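PDB 1CVR: gingipain R from Porphyromonas gingivalis, which cleaves peptide bonds after arginine as a cysteine proteinase with a caspase-like fold. Local coordinates for residues R34-E39 / D341-V346; Y131-T136 / T424-V429; V356-N361 / Q367-A372; G390-K395 / A399-N404. One frame throughout, in Å; residues are numbered along the deposited sequence.

Contact 1 of 4, residues R34-E39 / D341-V346; sequences RGLRTE and DPSLLV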
loop_
_atom_site.group_PDB
_atom_site.type_symbol
_atom_site.label_atom_id
_atom_site.label_comp_id
_atom_site.label_asym_id
_atom_site.label_seq_id
_atom_site.Cartn_x
_atom_site.Cartn_y
_atom_site.Cartn_z
ATOM N N ARG A 34 -10.173 11.670 -4.120
ATOM C CA ARG A 34 -8.836 12.234 -3.987
ATOM C C ARG A 34 -8.051 12.245 -5.284
ATOM O O ARG A 34 -6.856 12.469 -5.281
ATOM C CB ARG A 34 -8.011 11.517 -2.908
ATOM C CG ARG A 34 -7.574 10.070 -3.208
ATOM C CD ARG A 34 -6.239 9.864 -2.484
ATOM N NE ARG A 34 -5.687 8.510 -2.435
ATOM C CZ ARG A 34 -4.908 7.940 -3.350
ATOM N NH1 ARG A 34 -4.546 8.577 -4.455
ATOM N NH2 ARG A 34 -4.411 6.736 -3.105
ATOM N N GLY A 35 -8.715 11.969 -6.396
ATOM C CA GLY A 35 -8.019 12.042 -7.667
ATOM C C GLY A 35 -7.464 10.793 -8.317
ATOM O O GLY A 35 -6.662 10.912 -9.238
ATOM N N LEU A 36 -7.855 9.609 -7.851
ATOM C CA LEU A 36 -7.385 8.381 -8.486
ATOM C C LEU A 36 -8.595 7.730 -9.159
ATOM O O LEU A 36 -9.450 7.149 -8.493
ATOM C CB LEU A 36 -6.751 7.422 -7.457
ATOM C CG LEU A 36 -6.257 6.063 -8.000
ATOM C CD1 LEU A 36 -5.171 6.257 -9.070
ATOM C CD2 LEU A 36 -5.695 5.241 -6.853
ATOM N N ARG A 37 -8.690 7.884 -10.479
ATOM C CA ARG A 37 -9.789 7.307 -11.236
ATOM C C ARG A 37 -9.861 5.828 -10.912
ATOM O O ARG A 37 -8.912 5.079 -11.155
ATOM C CB ARG A 37 -9.567 7.503 -12.734
ATOM C CG ARG A 37 -9.622 8.950 -13.183
ATOM C CD ARG A 37 -9.435 9.013 -14.685
ATOM N NE ARG A 37 -8.105 8.561 -15.069
ATOM C CZ ARG A 37 -7.822 7.984 -16.234
ATOM N NH1 ARG A 37 -8.782 7.782 -17.132
ATOM N NH2 ARG A 37 -6.576 7.622 -16.513
ATOM N N THR A 38 -10.993 5.412 -10.368
ATOM C CA THR A 38 -11.180 4.026 -9.955
ATOM C C THR A 38 -12.484 3.442 -10.469
ATOM O O THR A 38 -13.543 4.064 -10.345
ATOM C CB THR A 38 -11.158 3.923 -8.421
ATOM O OG1 THR A 38 -9.919 4.445 -7.941
ATOM C CG2 THR A 38 -11.297 2.476 -7.970
ATOM N N GLU A 39 -12.387 2.241 -11.034
ATOM C CA GLU A 39 -13.526 1.527 -11.596
ATOM C C GLU A 39 -13.634 0.180 -10.899
ATOM O O GLU A 39 -12.661 -0.320 -10.348
ATOM C CB GLU A 39 -13.300 1.269 -13.089
ATOM C CG GLU A 39 -12.911 2.498 -13.873
ATOM C CD GLU A 39 -12.681 2.197 -15.341
ATOM O OE1 GLU A 39 -11.840 1.328 -15.648
ATOM O OE2 GLU A 39 -13.342 2.837 -16.186
ATOM N N ASP A 341 -4.024 -1.971 0.188
ATOM C CA ASP A 341 -4.238 -1.140 -0.990
ATOM C C ASP A 341 -2.904 -0.782 -1.658
ATOM O O ASP A 341 -2.067 -0.096 -1.064
ATOM C CB ASP A 341 -4.973 0.121 -0.530
ATOM C CG ASP A 341 -5.254 1.100 -1.648
ATOM O OD1 ASP A 341 -4.941 0.831 -2.828
ATOM O OD2 ASP A 341 -5.809 2.164 -1.326
ATOM N N PRO A 342 -2.690 -1.237 -2.906
ATOM C CA PRO A 342 -1.441 -0.942 -3.607
ATOM C C PRO A 342 -1.273 0.534 -3.930
ATOM O O PRO A 342 -0.160 0.975 -4.177
ATOM C CB PRO A 342 -1.544 -1.813 -4.863
ATOM C CG PRO A 342 -3.014 -1.780 -5.138
ATOM C CD PRO A 342 -3.564 -2.063 -3.755
ATOM N N SER A 343 -2.371 1.289 -3.909
ATOM C CA SER A 343 -2.315 2.719 -4.216
ATOM C C SER A 343 -2.163 3.549 -2.952
ATOM O O SER A 343 -2.117 4.768 -3.011
ATOM C CB SER A 343 -3.590 3.172 -4.934
ATOM O OG SER A 343 -4.687 3.286 -4.038
ATOM N N LEU A 344 -2.062 2.887 -1.810
ATOM C CA LEU A 344 -1.957 3.593 -0.535
ATOM C C LEU A 344 -0.851 4.659 -0.483
ATOM O O LEU A 344 0.313 4.344 -0.688
ATOM C CB LEU A 344 -1.726 2.589 0.600
ATOM C CG LEU A 344 -1.616 3.213 1.999
ATOM C CD1 LEU A 344 -3.017 3.574 2.518
ATOM C CD2 LEU A 344 -0.945 2.222 2.946
ATOM N N LEU A 345 -1.216 5.911 -0.190
ATOM C CA LEU A 345 -0.214 6.979 -0.070
ATOM C C LEU A 345 0.436 6.829 1.308
ATOM O O LEU A 345 -0.187 7.116 2.319
ATOM C CB LEU A 345 -0.885 8.364 -0.173
ATOM C CG LEU A 345 -1.508 8.692 -1.538
ATOM C CD1 LEU A 345 -2.277 10.017 -1.482
ATOM C CD2 LEU A 345 -0.392 8.756 -2.574
ATOM N N VAL A 346 1.684 6.392 1.355
ATOM C CA VAL A 346 2.330 6.184 2.644
ATOM C C VAL A 346 2.655 7.471 3.394
ATOM O O VAL A 346 2.819 8.537 2.791
ATOM C CB VAL A 346 3.624 5.369 2.490
ATOM C CG1 VAL A 346 3.302 3.984 1.879
ATOM C CG2 VAL A 346 4.615 6.130 1.603
HETATM O O HOH W 1 -2.186 6.737 -5.594
#

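Contact 2 of 4, residues Y131-T136 / T424-V429; sequences YERNIT and TVIKDV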
loop_
_atom_site.group_PDB
_atom_site.type_symbol
_atom_site.label_atom_id
_atom_site.label_comp_id
_atom_site.label_asym_id
_atom_site.label_seq_id
_atom_site.Cartn_x
_atom_site.Cartn_y
_atom_site.Cartn_z
ATOM N N TYR A 131 -6.505 6.495 7.061
ATOM C CA TYR A 131 -5.077 6.780 6.868
ATOM C C TYR A 131 -4.798 7.884 5.849
ATOM O O TYR A 131 -3.932 8.737 6.071
ATOM C CB TYR A 131 -4.363 5.488 6.445
ATOM C CG TYR A 131 -2.848 5.510 6.496
ATOM C CD1 TYR A 131 -2.094 5.826 5.363
ATOM C CD2 TYR A 131 -2.167 5.145 7.664
ATOM C CE1 TYR A 131 -0.716 5.772 5.377
ATOM C CE2 TYR A 131 -0.773 5.087 7.696
ATOM C CZ TYR A 131 -0.052 5.399 6.544
ATOM O OH TYR A 131 1.323 5.333 6.541
ATOM N N GLU A 132 -5.523 7.872 4.737
ATOM C CA GLU A 132 -5.304 8.888 3.717
ATOM C C GLU A 132 -6.105 10.170 3.958
ATOM O O GLU A 132 -5.661 11.267 3.609
ATOM C CB GLU A 132 -5.663 8.343 2.329
ATOM C CG GLU A 132 -4.969 7.042 1.950
ATOM C CD GLU A 132 -5.078 6.724 0.463
ATOM O OE1 GLU A 132 -6.180 6.874 -0.103
ATOM O OE2 GLU A 132 -4.069 6.312 -0.134
ATOM N N ARG A 133 -7.275 10.033 4.569
ATOM C CA ARG A 133 -8.147 11.180 4.789
ATOM C C ARG A 133 -8.121 11.859 6.144
ATOM O O ARG A 133 -8.129 13.086 6.221
ATOM C CB ARG A 133 -9.599 10.775 4.518
ATOM C CG ARG A 133 -10.587 11.939 4.474
ATOM C CD ARG A 133 -11.984 11.444 4.127
ATOM N NE ARG A 133 -12.498 10.616 5.210
ATOM C CZ ARG A 133 -13.596 9.870 5.145
ATOM N NH1 ARG A 133 -14.316 9.835 4.029
ATOM N NH2 ARG A 133 -13.979 9.168 6.210
ATOM N N ASN A 134 -8.067 11.060 7.201
ATOM C CA ASN A 134 -8.188 11.577 8.557
ATOM C C ASN A 134 -6.993 11.730 9.509
ATOM O O ASN A 134 -7.194 12.028 10.684
ATOM C CB ASN A 134 -9.294 10.756 9.219
ATOM C CG ASN A 134 -10.628 10.885 8.474
ATOM O OD1 ASN A 134 -11.392 9.932 8.360
ATOM N ND2 ASN A 134 -10.911 12.081 7.985
ATOM N N ILE A 135 -5.767 11.545 9.026
ATOM C CA ILE A 135 -4.590 11.703 9.885
ATOM C C ILE A 135 -4.327 13.200 10.109
ATOM O O ILE A 135 -4.337 13.986 9.163
ATOM C CB ILE A 135 -3.341 11.045 9.244
ATOM C CG1 ILE A 135 -3.534 9.529 9.162
ATOM C CG2 ILE A 135 -2.082 11.399 10.036
ATOM C CD1 ILE A 135 -3.791 8.880 10.497
ATOM N N THR A 136 -4.093 13.588 11.362
ATOM C CA THR A 136 -3.846 14.994 11.704
ATOM C C THR A 136 -2.478 15.220 12.377
ATOM O O THR A 136 -1.697 14.277 12.576
ATOM C CB THR A 136 -4.918 15.518 12.662
ATOM O OG1 THR A 136 -4.677 14.990 13.969
ATOM C CG2 THR A 136 -6.292 15.066 12.225
ATOM N N THR A 424 -4.806 16.158 5.023
ATOM C CA THR A 424 -5.738 16.307 3.919
ATOM C C THR A 424 -6.753 17.414 4.161
ATOM O O THR A 424 -7.347 17.499 5.235
ATOM C CB THR A 424 -6.492 15.000 3.652
ATOM O OG1 THR A 424 -5.548 14.009 3.235
ATOM C CG2 THR A 424 -7.558 15.205 2.546
ATOM N N VAL A 425 -6.935 18.252 3.142
ATOM C CA VAL A 425 -7.869 19.362 3.191
ATOM C C VAL A 425 -9.096 19.039 2.348
ATOM O O VAL A 425 -8.979 18.562 1.213
ATOM C CB VAL A 425 -7.225 20.653 2.650
ATOM C CG1 VAL A 425 -8.253 21.788 2.653
ATOM C CG2 VAL A 425 -6.013 21.033 3.503
ATOM N N ILE A 426 -10.271 19.278 2.920
ATOM C CA ILE A 426 -11.544 19.037 2.240
ATOM C C ILE A 426 -12.429 20.279 2.425
ATOM O O ILE A 426 -12.711 20.675 3.550
ATOM C CB ILE A 426 -12.268 17.794 2.830
ATOM C CG1 ILE A 426 -11.439 16.533 2.580
ATOM C CG2 ILE A 426 -13.635 17.618 2.186
ATOM C CD1 ILE A 426 -12.048 15.287 3.225
ATOM N N LYS A 427 -12.842 20.895 1.319
ATOM C CA LYS A 427 -13.683 22.089 1.368
ATOM C C LYS A 427 -14.887 21.929 0.448
ATOM O O LYS A 427 -14.884 21.093 -0.461
ATOM C CB LYS A 427 -12.892 23.320 0.913
ATOM C CG LYS A 427 -11.644 23.637 1.730
ATOM C CD LYS A 427 -10.950 24.876 1.162
ATOM C CE LYS A 427 -9.681 25.237 1.933
ATOM N NZ LYS A 427 -9.934 25.525 3.380
ATOM N N ASP A 428 -15.924 22.717 0.699
ATOM C CA ASP A 428 -17.110 22.692 -0.145
ATOM C C ASP A 428 -17.048 23.850 -1.123
ATOM O O ASP A 428 -16.519 24.915 -0.808
ATOM C CB ASP A 428 -18.394 22.802 0.679
ATOM C CG ASP A 428 -18.756 21.504 1.366
ATOM O OD1 ASP A 428 -18.055 21.114 2.322
ATOM O OD2 ASP A 428 -19.738 20.862 0.930
ATOM N N VAL A 429 -17.582 23.625 -2.316
ATOM C CA VAL A 429 -17.614 24.640 -3.355
ATOM C C VAL A 429 -19.061 24.768 -3.794
ATOM O O VAL A 429 -19.622 23.841 -4.375
ATOM C CB VAL A 429 -16.771 24.232 -4.587
ATOM C CG1 VAL A 429 -16.766 25.356 -5.606
ATOM C CG2 VAL A 429 -15.351 23.877 -4.160
HETATM O O HOH W 2 -5.147 13.736 6.561
HETATM O O HOH W 3 -8.878 15.771 6.691
#

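Contact 3 of 4, residues V356-N361 / Q367-A372; sequences VTAPAN and QTFEVA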
loop_
_atom_site.group_PDB
_atom_site.type_symbol
_atom_site.label_atom_id
_atom_site.label_comp_id
_atom_site.label_asym_id
_atom_site.label_seq_id
_atom_site.Cartn_x
_atom_site.Cartn_y
_atom_site.Cartn_z
ATOM N N VAL A 356 -4.451 26.256 1.875
ATOM C CA VAL A 356 -5.224 26.145 0.644
ATOM C C VAL A 356 -6.218 27.295 0.531
ATOM O O VAL A 356 -7.050 27.499 1.413
ATOM C CB VAL A 356 -6.023 24.812 0.594
ATOM C CG1 VAL A 356 -6.947 24.795 -0.617
ATOM C CG2 VAL A 356 -5.074 23.639 0.526
ATOM N N THR A 357 -6.135 28.038 -0.563
ATOM C CA THR A 357 -7.045 29.150 -0.777
ATOM C C THR A 357 -7.802 28.926 -2.082
ATOM O O THR A 357 -7.213 28.904 -3.152
ATOM C CB THR A 357 -6.280 30.485 -0.862
ATOM O OG1 THR A 357 -5.421 30.622 0.279
ATOM C CG2 THR A 357 -7.257 31.649 -0.865
ATOM N N ALA A 358 -9.108 28.734 -1.990
ATOM C CA ALA A 358 -9.909 28.538 -3.190
ATOM C C ALA A 358 -11.204 29.347 -3.105
ATOM O O ALA A 358 -11.630 29.743 -2.022
ATOM C CB ALA A 358 -10.232 27.048 -3.371
ATOM N N PRO A 359 -11.820 29.635 -4.258
ATOM C CA PRO A 359 -13.073 30.389 -4.292
ATOM C C PRO A 359 -14.134 29.610 -3.522
ATOM O O PRO A 359 -14.096 28.380 -3.467
ATOM C CB PRO A 359 -13.381 30.465 -5.787
ATOM C CG PRO A 359 -11.983 30.482 -6.401
ATOM C CD PRO A 359 -11.379 29.323 -5.629
ATOM N N ALA A 360 -15.077 30.315 -2.919
ATOM C CA ALA A 360 -16.119 29.635 -2.166
ATOM C C ALA A 360 -17.200 29.149 -3.119
ATOM O O ALA A 360 -17.979 28.252 -2.791
ATOM C CB ALA A 360 -16.711 30.583 -1.135
ATOM N N ASN A 361 -17.231 29.743 -4.309
ATOM C CA ASN A 361 -18.224 29.403 -5.324
ATOM C C ASN A 361 -17.585 29.096 -6.670
ATOM O O ASN A 361 -16.417 29.415 -6.916
ATOM C CB ASN A 361 -19.207 30.563 -5.543
ATOM C CG ASN A 361 -20.020 30.915 -4.304
ATOM O OD1 ASN A 361 -20.873 31.806 -4.349
ATOM N ND2 ASN A 361 -19.760 30.228 -3.194
ATOM N N GLN A 367 -15.383 25.989 -16.810
ATOM C CA GLN A 367 -14.648 24.927 -17.485
ATOM C C GLN A 367 -13.422 24.613 -16.652
ATOM O O GLN A 367 -12.846 23.529 -16.756
ATOM C CB GLN A 367 -14.138 25.362 -18.859
ATOM C CG GLN A 367 -15.174 25.718 -19.890
ATOM C CD GLN A 367 -14.547 25.830 -21.269
ATOM O OE1 GLN A 367 -13.565 26.562 -21.471
ATOM N NE2 GLN A 367 -15.112 25.105 -22.229
ATOM N N THR A 368 -13.002 25.590 -15.854
ATOM C CA THR A 368 -11.823 25.427 -15.015
ATOM C C THR A 368 -12.058 25.962 -13.614
ATOM O O THR A 368 -13.032 26.673 -13.350
ATOM C CB THR A 368 -10.610 26.177 -15.589
ATOM O OG1 THR A 368 -10.842 27.588 -15.488
ATOM C CG2 THR A 368 -10.394 25.807 -17.044
ATOM N N PHE A 369 -11.147 25.621 -12.714
ATOM C CA PHE A 369 -11.247 26.064 -11.339
ATOM C C PHE A 369 -9.814 26.176 -10.844
ATOM O O PHE A 369 -9.043 25.230 -10.957
ATOM C CB PHE A 369 -12.026 25.033 -10.531
ATOM C CG PHE A 369 -12.341 25.466 -9.140
ATOM C CD1 PHE A 369 -13.203 26.531 -8.910
ATOM C CD2 PHE A 369 -11.791 24.799 -8.052
ATOM C CE1 PHE A 369 -13.517 26.929 -7.612
ATOM C CE2 PHE A 369 -12.097 25.184 -6.749
ATOM C CZ PHE A 369 -12.964 26.255 -6.529
ATOM N N GLU A 370 -9.461 27.336 -10.304
ATOM C CA GLU A 370 -8.106 27.574 -9.820
ATOM C C GLU A 370 -8.033 27.549 -8.308
ATOM O O GLU A 370 -8.829 28.190 -7.632
ATOM C CB GLU A 370 -7.598 28.927 -10.315
ATOM C CG GLU A 370 -7.779 29.141 -11.808
ATOM C CD GLU A 370 -7.137 30.431 -12.293
ATOM O OE1 GLU A 370 -7.449 30.843 -13.435
ATOM O OE2 GLU A 370 -6.320 31.016 -11.541
ATOM N N VAL A 371 -7.050 26.816 -7.795
ATOM C CA VAL A 371 -6.836 26.670 -6.361
ATOM C C VAL A 371 -5.412 27.078 -6.015
ATOM O O VAL A 371 -4.474 26.742 -6.738
ATOM C CB VAL A 371 -7.037 25.199 -5.921
ATOM C CG1 VAL A 371 -6.821 25.062 -4.436
ATOM C CG2 VAL A 371 -8.426 24.736 -6.299
ATOM N N ALA A 372 -5.251 27.818 -4.923
ATOM C CA ALA A 372 -3.925 28.244 -4.487
ATOM C C ALA A 372 -3.510 27.322 -3.350
ATOM O O ALA A 372 -4.306 27.056 -2.459
ATOM C CB ALA A 372 -3.962 29.693 -4.001
#

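Contact 4 of 4, residues G390-K395 / A399-N404; sequences GTAIVK and AIIKLN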
loop_
_atom_site.group_PDB
_atom_site.type_symbol
_atom_site.label_atom_id
_atom_site.label_comp_id
_atom_site.label_asym_id
_atom_site.label_seq_id
_atom_site.Cartn_x
_atom_site.Cartn_y
_atom_site.Cartn_z
ATOM N N GLY A 390 -12.688 16.594 -11.954
ATOM C CA GLY A 390 -11.447 17.144 -12.457
ATOM C C GLY A 390 -10.373 17.067 -11.399
ATOM O O GLY A 390 -10.657 17.130 -10.204
ATOM N N THR A 391 -9.132 16.923 -11.829
ATOM C CA THR A 391 -8.035 16.832 -10.878
ATOM C C THR A 391 -6.780 17.431 -11.478
ATOM O O THR A 391 -6.612 17.452 -12.690
ATOM C CB THR A 391 -7.776 15.355 -10.448
ATOM O OG1 THR A 391 -6.712 15.318 -9.488
ATOM C CG2 THR A 391 -7.406 14.489 -11.645
ATOM N N ALA A 392 -5.904 17.938 -10.626
ATOM C CA ALA A 392 -4.674 18.555 -11.102
ATOM C C ALA A 392 -3.659 18.588 -9.976
ATOM O O ALA A 392 -4.010 18.466 -8.799
ATOM C CB ALA A 392 -4.953 19.991 -11.613
ATOM N N ILE A 393 -2.401 18.756 -10.361
ATOM C CA ILE A 393 -1.286 18.801 -9.435
ATOM C C ILE A 393 -0.890 20.257 -9.228
ATOM O O ILE A 393 -0.881 21.044 -10.181
ATOM C CB ILE A 393 -0.100 17.987 -10.022
ATOM C CG1 ILE A 393 -0.505 16.507 -10.092
ATOM C CG2 ILE A 393 1.175 18.219 -9.214
ATOM C CD1 ILE A 393 0.517 15.604 -10.727
ATOM N N VAL A 394 -0.590 20.619 -7.984
ATOM C CA VAL A 394 -0.192 21.983 -7.669
ATOM C C VAL A 394 1.217 22.253 -8.187
ATOM O O VAL A 394 2.146 21.483 -7.929
ATOM C CB VAL A 394 -0.217 22.249 -6.131
ATOM C CG1 VAL A 394 0.393 23.610 -5.825
ATOM C CG2 VAL A 394 -1.651 22.209 -5.609
ATOM N N LYS A 395 1.365 23.350 -8.925
ATOM C CA LYS A 395 2.655 23.755 -9.478
ATOM C C LYS A 395 2.738 25.260 -9.323
ATOM O O LYS A 395 1.745 25.951 -9.527
ATOM C CB LYS A 395 2.739 23.385 -10.958
ATOM C CG LYS A 395 2.591 21.894 -11.217
ATOM C CD LYS A 395 2.593 21.576 -12.705
ATOM C CE LYS A 395 2.337 20.090 -12.957
ATOM N NZ LYS A 395 3.362 19.238 -12.291
ATOM N N ALA A 399 -3.112 25.112 -8.686
ATOM C CA ALA A 399 -3.603 23.987 -9.458
ATOM C C ALA A 399 -4.714 24.499 -10.350
ATOM O O ALA A 399 -5.625 25.174 -9.881
ATOM C CB ALA A 399 -4.141 22.898 -8.533
ATOM N N ILE A 400 -4.626 24.201 -11.642
ATOM C CA ILE A 400 -5.662 24.626 -12.569
ATOM C C ILE A 400 -6.410 23.367 -12.934
ATOM O O ILE A 400 -5.953 22.583 -13.749
ATOM C CB ILE A 400 -5.083 25.262 -13.849
ATOM C CG1 ILE A 400 -4.313 26.535 -13.490
ATOM C CG2 ILE A 400 -6.195 25.533 -14.847
ATOM C CD1 ILE A 400 -5.117 27.517 -12.671
ATOM N N ILE A 401 -7.561 23.176 -12.311
ATOM C CA ILE A 401 -8.368 21.992 -12.552
ATOM C C ILE A 401 -9.273 22.142 -13.770
ATOM O O ILE A 401 -10.102 23.048 -13.817
ATOM C CB ILE A 401 -9.269 21.700 -11.331
ATOM C CG1 ILE A 401 -8.412 21.557 -10.065
ATOM C CG2 ILE A 401 -10.099 20.454 -11.593
ATOM C CD1 ILE A 401 -9.211 21.269 -8.807
ATOM N N LYS A 402 -9.118 21.262 -14.754
ATOM C CA LYS A 402 -9.984 21.306 -15.931
ATOM C C LYS A 402 -11.146 20.343 -15.705
ATOM O O LYS A 402 -10.929 19.156 -15.482
ATOM C CB LYS A 402 -9.220 20.889 -17.184
ATOM C CG LYS A 402 -8.114 21.845 -17.544
ATOM C CD LYS A 402 -7.458 21.474 -18.859
ATOM C CE LYS A 402 -6.509 22.573 -19.303
ATOM N NZ LYS A 402 -5.931 22.285 -20.641
ATOM N N LEU A 403 -12.377 20.848 -15.745
ATOM C CA LEU A 403 -13.535 19.986 -15.534
ATOM C C LEU A 403 -13.743 19.045 -16.710
ATOM O O LEU A 403 -13.622 19.452 -17.863
ATOM C CB LEU A 403 -14.796 20.820 -15.301
ATOM C CG LEU A 403 -14.943 21.440 -13.910
ATOM C CD1 LEU A 403 -13.769 22.350 -13.615
ATOM C CD2 LEU A 403 -16.257 22.202 -13.836
ATOM N N ASN A 404 -14.062 17.787 -16.422
ATOM C CA ASN A 404 -14.254 16.805 -17.486
ATOM C C ASN A 404 -15.718 16.633 -17.884
ATOM O O ASN A 404 -16.057 15.744 -18.671
ATOM C CB ASN A 404 -13.655 15.456 -17.065
ATOM C CG ASN A 404 -14.338 14.856 -15.838
ATOM O OD1 ASN A 404 -13.881 13.846 -15.290
ATOM N ND2 ASN A 404 -15.440 15.463 -15.411
HETATM O O HOH W 4 -7.174 19.045 -14.841
HETATM O O HOH W 5 -9.082 16.904 -14.794
HETATM O O HOH W 6 -2.114 22.753 -12.306
#

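Contact 1 of 4, residues R34-E39 / D341-V346
Arg-34 lays its guanidinium against Leu-345, where the turn between helix 25-33 and strand 37-42 of the caspase-like catalytic domain meets the loop after strand 336-339. Gly-35, at positive phi, is the C' residue of the Schellman motif that ends the helix. The Arg-34 side chain leaves with CG between the backbone N and the carbonyl carbon (chi1 69°) and bends at chi2, which turns the group toward the loop. One face of the guanidinium takes Leu-345 CD1, 3.8 Å above its centre. At the edge, Arg-34 NH2 comes within 3.0 Å of Ser-343 O. In the plane sits water 1, which accepts from Arg-34 NH1 and donates to Ser-343 O. Arg-34 NE forms a salt bridge with Glu-132 of helix 118-133. Leu-36, with CG anti to its N (chi1 178°), sends CD2 to 3.5 Å from Ser-343 CB. The loop is shaped by a type I turn and an Asx turn at Asp-341. Asp-341 OD1 receives two donors on the same face of its carboxylate: Ser-343 N at 2.8 Å, well above the plane, and Ser-343 OG at 2.7 Å, on the syn side but somewhat out of the plane.

Contact 2 of 4, residues Y131-T136 / T424-V429
Thr-424 fits its hydroxyl against the last turn of helix 118-133. Its OG1 donates to Glu-132 O at 2.8 Å. The C=O...donor angle is 159° and the donor lies in the carbonyl plane, so the bond is well directed. The rotamer explains the reach: a chi1 of -64° swings OG1 to the side opposite the carbonyl carbon, toward the helix end. The branch carbon follows, with Thr-424 CB 3.6 Å from Arg-133 O. This is the close part of the contact. It joins two domains: the helix end belongs to the catalytic domain, and Thr-424 leads into strand 425-431 of the C-terminal immunoglobulin-like domain. The side chain of Glu-132 turns away from this junction and binds Trp-30 and Lys-31 of helix 25-33, so here Glu-132 serves through its backbone carbonyl. Two waters add bridges beside the direct bond. Water 2 donates to Ile-135 O at 2.7 Å and accepts from Thr-424 N; its further bond to Arg-133 O is weak. Water 3 donates to both Arg-133 O and Thr-424 O, the latter at 2.7 Å. Arg-133 O therefore takes one good water bond and one weak one, and both link it to the backbone of Thr-424. The looser side is apolar and more exposed. There Ile-426 CD1 meets the aliphatic part of Arg-133 at an oblique crossing, 3.9 Å from Arg-133 CG and equally far from CD. Beyond CD the Arg-133 chain bends at chi3 (67°), and its guanidinium turns an edge to Asn-134, where NE and NH2 each make a weak bond to OD1.

Contact 3 of 4, residues V356-N361 / Q367-A372
An antiparallel pair at the edge of a three-stranded sheet in the C-terminal immunoglobulin-like domain brings strand 356-357 against strand 368-373. Thr-357 and Ala-372 form a hydrogen-bonded pair. Thr-357 N donates to Ala-372 O at 2.8 Å, and Ala-372 N returns the bond to Thr-357 O at 2.9 Å. Both are nearly straight, with N-H...O angles of 167° and 164°. A CA-H...O contact from Val-356 CA to Ala-372 O adds to the join. On the face shared by Thr-357 and Ala-372 the two CB atoms lie 4.0 Å apart. Val-356 and Val-371 use the other face. Each places CG1 anti to its backbone N, and the two CG1 atoms meet at 3.8 Å. Ala-358 CB rests against both methyls of Val-371. Past the bridge, Pro-359 replaces pairing with packing. Its CD comes 3.6 Å from Phe-369 CZ, approaching the ring obliquely, and 3.4 Å from Glu-370 O. Phe-369 reaches it because CG stands anti to the backbone N (chi1 -173°). Asn-361 O lies at the ring edge, in its plane. Proline has no amide hydrogen to give, so beyond the single bridged pair the contact depends on apolar packing.

Contact 4 of 4, residues G390-K395 / A399-N404
Ala-392 points its CB at the strand of Ile-401, where residues 390-393 and 399-402 run antiparallel, with 155° between their directions, at the edges of two different sheets of the immunoglobulin-like domain. No direct hydrogen bond joins them. Water supplies the polar links. Water 4 accepts from Lys-402 N and donates to Thr-391 O at 2.7 Å. Water 5 accepts from Thr-391 N and donates to Lys-402 O, so the Thr-391 and Lys-402 backbones are linked twice. Water 6 makes one bridge, donating to Ile-393 O and accepting from Ile-400 N, 3.0 Å from each. Apolar contacts fill the other side. Ala-392 CB meets Ile-401 CG1 at 4.1 Å and also touches Ala-399 CB. Val-394 CG2, set anti to its carbonyl carbon, lies 3.9 Å from Ala-399 CB. Close backbone packing comes at Gly-390. Ile-401 CG2 stands anti to its own N, with chi1 for CG1 at -56°, and presses to 3.4 Å from Gly-390 C, directly against a backbone without a side chain. Each strand pairs within its own sheet: the Ala-399 backbone bonds Val-371, that of Ala-392 bonds Ala-380. Thr-391 OG1 also bonds Thr-381 OG1. Waters thus bridge the backbone N and O atoms, and apolar side chains meet between the edges.

Overall arrangement
Contact 1 is the buried member, inside the catalytic domain, and contacts 2, 3 and 4 are only partly buried. Contact 2 crosses from the catalytic to the immunoglobulin-like domain. It shares Glu-132 with contact 1: that carboxylate takes a salt bridge from Arg-34 and a probable hydrogen bond from the backbone N of Leu-345. Contacts 3 and 4 lie wholly in the immunoglobulin-like domain, their centres about 10 Å apart. They share one sheet, since strands 368-373 and 398-402 are neighbours in it. Contact 4 also reaches the sheet that holds the strand of contact 2. The chemistry follows place: charge and apolar cover in contact 1, a hydroxyl bond with waters in contact 2, direct strand pairing in contact 3, water-bridged edges in contact 4.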